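Local atomic coordinates of peptide ABC transporter, peptide-binding protein (Thermus thermophilus, PDB entry 2D5W), a protein that binds oligopeptides and probably delivers them to an ABC transporter for uptake into the cell. Residues Arg17-Asp22 / Ala31-Ile36; Arg25-Gln30 / Phe192-Ala197. All coordinates share one frame; numbering follows the deposited sequence.

Interaction 1. Residues Arg17-Asp22 / Ala31-Ile36; sequences RVLAGD and AIKSEI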
loop_
_atom_site.group_PDB
_atom_site.type_symbol
_atom_site.label_atom_id
_atom_site.label_comp_id
_atom_site.label_asym_id
_atom_site.label_seq_id
_atom_site.Cartn_x
_atom_site.Cartn_y
_atom_site.Cartn_z
ATOM N N ARG A 17 -3.300 11.078 5.626
ATOM C CA ARG A 17 -3.579 11.526 6.986
ATOM C C ARG A 17 -2.406 12.381 7.475
ATOM O O ARG A 17 -2.597 13.354 8.202
ATOM C CB ARG A 17 -3.791 10.324 7.905
ATOM C CG ARG A 17 -4.056 10.681 9.371
ATOM C CD ARG A 17 -5.173 11.712 9.535
ATOM N NE ARG A 17 -5.463 12.005 10.941
ATOM C CZ ARG A 17 -6.213 11.241 11.730
ATOM N NH1 ARG A 17 -6.414 11.590 12.995
ATOM N NH2 ARG A 17 -6.773 10.137 11.256
ATOM N N VAL A 18 -1.197 11.987 7.078
ATOM C CA VAL A 18 0.040 12.699 7.402
ATOM C C VAL A 18 0.888 12.664 6.135
ATOM O O VAL A 18 0.597 11.888 5.217
ATOM C CB VAL A 18 0.825 12.045 8.577
ATOM C CG1 VAL A 18 0.036 12.185 9.865
ATOM C CG2 VAL A 18 1.116 10.587 8.276
ATOM N N LEU A 19 1.938 13.479 6.082
ATOM C CA LEU A 19 2.756 13.546 4.882
ATOM C C LEU A 19 4.207 13.923 5.149
ATOM O O LEU A 19 4.504 14.637 6.110
ATOM C CB LEU A 19 2.149 14.584 3.933
ATOM C CG LEU A 19 2.706 14.756 2.519
ATOM C CD1 LEU A 19 2.242 13.600 1.650
ATOM C CD2 LEU A 19 2.224 16.081 1.931
ATOM N N ALA A 20 5.095 13.422 4.294
ATOM C CA ALA A 20 6.523 13.735 4.324
ATOM C C ALA A 20 7.395 13.259 5.481
ATOM O O ALA A 20 8.385 12.563 5.255
ATOM C CB ALA A 20 6.700 15.249 4.140
ATOM N N GLY A 21 7.053 13.650 6.704
ATOM C CA GLY A 21 7.856 13.268 7.857
ATOM C C GLY A 21 7.715 11.837 8.342
ATOM O O GLY A 21 8.588 11.333 9.050
ATOM N N ASP A 22 6.620 11.188 7.965
ATOM C CA ASP A 22 6.331 9.801 8.354
ATOM C C ASP A 22 7.046 8.900 7.344
ATOM O O ASP A 22 6.425 8.065 6.680
ATOM C CB ASP A 22 4.806 9.611 8.302
ATOM C CG ASP A 22 4.352 8.219 8.695
ATOM O OD1 ASP A 22 4.921 7.625 9.633
ATOM O OD2 ASP A 22 3.385 7.733 8.070
ATOM N N ALA A 31 -1.868 4.276 0.033
ATOM C CA ALA A 31 -1.364 4.319 -1.327
ATOM C C ALA A 31 -1.329 5.765 -1.831
ATOM O O ALA A 31 -0.386 6.160 -2.514
ATOM C CB ALA A 31 -2.243 3.468 -2.240
ATOM N N ILE A 32 -2.338 6.564 -1.489
ATOM C CA ILE A 32 -2.358 7.943 -1.971
ATOM C C ILE A 32 -1.177 8.738 -1.417
ATOM O O ILE A 32 -0.602 9.577 -2.117
ATOM C CB ILE A 32 -3.717 8.661 -1.648
ATOM C CG1 ILE A 32 -3.716 10.078 -2.237
ATOM C CG2 ILE A 32 -3.962 8.710 -0.147
ATOM C CD1 ILE A 32 -3.537 10.138 -3.741
ATOM N N LYS A 33 -0.803 8.466 -0.171
ATOM C CA LYS A 33 0.332 9.144 0.448
ATOM C C LYS A 33 1.625 8.806 -0.307
ATOM O O LYS A 33 2.420 9.689 -0.625
ATOM C CB LYS A 33 0.428 8.720 1.916
ATOM C CG LYS A 33 1.618 9.270 2.692
ATOM C CD LYS A 33 1.468 8.902 4.165
ATOM C CE LYS A 33 2.693 9.239 4.995
ATOM N NZ LYS A 33 3.703 8.144 4.974
ATOM N N SER A 34 1.827 7.530 -0.611
ATOM C CA SER A 34 3.020 7.119 -1.337
ATOM C C SER A 34 3.072 7.699 -2.745
ATOM O O SER A 34 4.133 8.101 -3.217
ATOM C CB SER A 34 3.099 5.598 -1.401
ATOM O OG SER A 34 3.548 5.072 -0.166
ATOM N N GLU A 35 1.932 7.746 -3.422
ATOM C CA GLU A 35 1.902 8.289 -4.775
ATOM C C GLU A 35 2.304 9.761 -4.775
ATOM O O GLU A 35 3.154 10.184 -5.558
ATOM C CB GLU A 35 0.507 8.145 -5.373
ATOM C CG GLU A 35 0.432 8.569 -6.826
ATOM C CD GLU A 35 -0.989 8.600 -7.334
ATOM O OE1 GLU A 35 -1.649 9.648 -7.189
ATOM O OE2 GLU A 35 -1.450 7.569 -7.862
ATOM N N ILE A 36 1.692 10.541 -3.893
ATOM C CA ILE A 36 1.992 11.960 -3.799
ATOM C C ILE A 36 3.455 12.183 -3.442
ATOM O O ILE A 36 4.113 13.070 -3.989
ATOM C CB ILE A 36 1.096 12.638 -2.741
ATOM C CG1 ILE A 36 -0.343 12.678 -3.250
ATOM C CG2 ILE A 36 1.598 14.048 -2.432
ATOM C CD1 ILE A 36 -1.340 13.182 -2.237
#
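K33 reaches from the first turn of helix 31-40 across the loop 17-22 and meets D22 at about a right angle. Its chain runs extended as far as CE, with CG anti to the backbone N (chi1 176°), and bends only at the last torsion (chi4 -87°), which turns the ammonium group onto D22. There NZ forms a salt bridge with OD2 of D22 at 3.1 Å, coming from above the carboxylate plane, and a second bond of 3.2 Å to the backbone O of D22, tilted 32° from the carbonyl plane. S28 O also accepts from this ammonium group, while the D22 carboxylate takes the backbone N-H groups of I27 and S28. The methylene part of the lysine crosses V18 at a slant, CE of K33 lying 3.9 Å from CG2 of V18. Near the base of the lysine, L19 crosses I36 at about a right angle, with CD1 of L19 4.2 Å from CG2 of I36. A methionine in place of K33 would probably leave the D22 carboxylate without its positive mate and the loop carbonyls without their donor. The contact thus combines a buried ion pair with a small apolar contact, fixing the loop after strand 7-12 on the helix that follows it.

Interaction 2. Residues Arg25-Gln30 / Phe192-Ala197; sequences RVISNQ and FFLKFA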
loop_
_atom_site.group_PDB
_atom_site.type_symbol
_atom_site.label_atom_id
_atom_site.label_comp_id
_atom_site.label_asym_id
_atom_site.label_seq_id
_atom_site.Cartn_x
_atom_site.Cartn_y
_atom_site.Cartn_z
ATOM N N ARG A 25 6.538 5.232 7.191
ATOM C CA ARG A 25 5.129 4.929 6.944
ATOM C C ARG A 25 4.451 4.183 8.083
ATOM O O ARG A 25 3.533 3.387 7.854
ATOM C CB ARG A 25 5.000 4.129 5.642
ATOM C CG ARG A 25 5.653 4.831 4.459
ATOM C CD ARG A 25 5.685 3.968 3.210
ATOM N NE ARG A 25 6.301 4.680 2.094
ATOM C CZ ARG A 25 6.472 4.170 0.878
ATOM N NH1 ARG A 25 6.075 2.933 0.611
ATOM N NH2 ARG A 25 7.036 4.901 -0.074
ATOM N N VAL A 26 4.876 4.463 9.312
ATOM C CA VAL A 26 4.301 3.787 10.466
ATOM C C VAL A 26 2.956 4.368 10.894
ATOM O O VAL A 26 2.142 3.659 11.484
ATOM C CB VAL A 26 5.270 3.792 11.672
ATOM C CG1 VAL A 26 6.617 3.215 11.253
ATOM C CG2 VAL A 26 5.431 5.196 12.219
ATOM N N ILE A 27 2.716 5.648 10.602
ATOM C CA ILE A 27 1.440 6.271 10.950
ATOM C C ILE A 27 0.450 6.023 9.815
ATOM O O ILE A 27 -0.706 5.671 10.053
ATOM C CB ILE A 27 1.588 7.786 11.187
ATOM C CG1 ILE A 27 2.528 8.025 12.373
ATOM C CG2 ILE A 27 0.220 8.411 11.450
ATOM C CD1 ILE A 27 2.712 9.476 12.748
ATOM N N SER A 28 0.904 6.218 8.581
ATOM C CA SER A 28 0.069 5.970 7.416
ATOM C C SER A 28 0.866 5.351 6.288
ATOM O O SER A 28 1.950 5.830 5.934
ATOM C CB SER A 28 -0.572 7.249 6.885
ATOM O OG SER A 28 -1.201 6.969 5.642
ATOM N N ASN A 29 0.320 4.285 5.723
ATOM C CA ASN A 29 0.941 3.618 4.598
ATOM C C ASN A 29 -0.048 3.660 3.428
ATOM O O ASN A 29 -0.029 2.809 2.545
ATOM C CB ASN A 29 1.302 2.178 4.964
ATOM C CG ASN A 29 2.120 1.504 3.893
ATOM O OD1 ASN A 29 2.978 2.129 3.271
ATOM N ND2 ASN A 29 1.870 0.219 3.677
ATOM N N GLN A 30 -0.915 4.669 3.436
ATOM C CA GLN A 30 -1.905 4.854 2.379
ATOM C C GLN A 30 -1.253 4.928 1.009
ATOM O O GLN A 30 -0.224 5.586 0.833
ATOM C CB GLN A 30 -2.661 6.164 2.579
ATOM C CG GLN A 30 -3.665 6.192 3.703
ATOM C CD GLN A 30 -4.029 7.616 4.053
ATOM O OE1 GLN A 30 -3.239 8.334 4.667
ATOM N NE2 GLN A 30 -5.215 8.045 3.643
ATOM N N PHE A 192 7.290 11.749 17.291
ATOM C CA PHE A 192 8.482 12.205 16.585
ATOM C C PHE A 192 8.108 12.509 15.132
ATOM O O PHE A 192 8.346 13.611 14.636
ATOM C CB PHE A 192 9.568 11.126 16.638
ATOM C CG PHE A 192 10.697 11.344 15.668
ATOM C CD1 PHE A 192 11.488 12.487 15.737
ATOM C CD2 PHE A 192 10.966 10.403 14.683
ATOM C CE1 PHE A 192 12.534 12.686 14.833
ATOM C CE2 PHE A 192 12.004 10.592 13.779
ATOM C CZ PHE A 192 12.789 11.736 13.855
ATOM N N PHE A 193 7.514 11.536 14.450
ATOM C CA PHE A 193 7.128 11.735 13.056
ATOM C C PHE A 193 6.065 12.822 12.905
ATOM O O PHE A 193 6.121 13.622 11.968
ATOM C CB PHE A 193 6.622 10.420 12.455
ATOM C CG PHE A 193 7.650 9.324 12.449
ATOM C CD1 PHE A 193 8.808 9.436 11.682
ATOM C CD2 PHE A 193 7.475 8.189 13.233
ATOM C CE1 PHE A 193 9.779 8.432 11.696
ATOM C CE2 PHE A 193 8.438 7.180 13.256
ATOM C CZ PHE A 193 9.592 7.303 12.487
ATOM N N LEU A 194 5.110 12.869 13.828
ATOM C CA LEU A 194 4.043 13.864 13.751
ATOM C C LEU A 194 4.542 15.306 13.775
ATOM O O LEU A 194 3.923 16.184 13.177
ATOM C CB LEU A 194 3.020 13.641 14.869
ATOM C CG LEU A 194 2.156 12.387 14.696
ATOM C CD1 LEU A 194 1.311 12.164 15.939
ATOM C CD2 LEU A 194 1.272 12.535 13.459
ATOM N N LYS A 195 5.653 15.561 14.460
ATOM C CA LYS A 195 6.197 16.915 14.506
ATOM C C LYS A 195 6.602 17.392 13.113
ATOM O O LYS A 195 6.715 18.592 12.863
ATOM C CB LYS A 195 7.412 16.974 15.436
ATOM C CG LYS A 195 7.062 16.994 16.912
ATOM C CD LYS A 195 8.304 17.183 17.768
ATOM C CE LYS A 195 7.944 17.250 19.243
ATOM N NZ LYS A 195 7.225 16.025 19.698
ATOM N N PHE A 196 6.810 16.444 12.208
ATOM C CA PHE A 196 7.234 16.749 10.843
ATOM C C PHE A 196 6.247 16.256 9.786
ATOM O O PHE A 196 6.612 16.157 8.612
ATOM C CB PHE A 196 8.578 16.068 10.564
ATOM C CG PHE A 196 9.681 16.469 11.499
ATOM C CD1 PHE A 196 10.471 17.580 11.226
ATOM C CD2 PHE A 196 9.942 15.725 12.647
ATOM C CE1 PHE A 196 11.510 17.945 12.083
ATOM C CE2 PHE A 196 10.978 16.082 13.510
ATOM C CZ PHE A 196 11.762 17.193 13.226
ATOM N N ALA A 197 5.004 15.969 10.165
ATOM C CA ALA A 197 4.087 15.405 9.181
ATOM C C ALA A 197 2.643 15.871 9.164
ATOM O O ALA A 197 1.848 15.341 8.387
ATOM C CB ALA A 197 4.128 13.877 9.291
#
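I27 and L194 make the tight part of this contact, their side chains meeting obliquely. The terminal methyl CD1 of I27 lies 3.5 Å from CD2 of L194, closer than usual for two carbons, and equally near its CG. The isoleucine reaches this far because its chain is extended at chi2 (-178°), which sends CD1 outward from the loop; the same methyl also touches CB of F193 at 4.0 Å. V26 packs less closely. It crosses F193 at about a right angle and brings CG2 obliquely to one side of the ring, 3.7 Å from CE2 of F193. One face of that ring is taken by CD2 of F192, offset toward the rim, and V110 of helix 101-112 and the loop residue M116 add further apolar cover. The looser side is at L194, which stays partly exposed at the border of the packed cluster. On the loop, S28 OG donates to OE1 of Q30 at 2.6 Å and accepts from the backbone N of Q30, an ST turn at the N-cap of helix 31-40. With no hydrogen bond or ion pair across it, the contact rests on apolar packing alone, joining the loop before helix 31-40 to the C-terminal part of helix 182-194.

From the N terminus, the chain leaves strand 7-12 and enters a long loop that supplies both 17-22 and 25-30 before helix 31-40 begins. Interaction 1 closes a short loop, with eight residues between its segments. Interaction 2 starts within that loop and closes a much longer one, 161 residues between its segments, so the two cross. Their centres lie about 8 Å apart, and they touch directly: R17 N probably bonds to Q30 OE1, and G21 O packs against CD1 of F193. L19 and A197 are also joined by backbone hydrogen bonds. Together the two interactions tie the loop to helix 31-40 and to the end of helix 182-194, close to the bound peptide, which A31 and N29 contact.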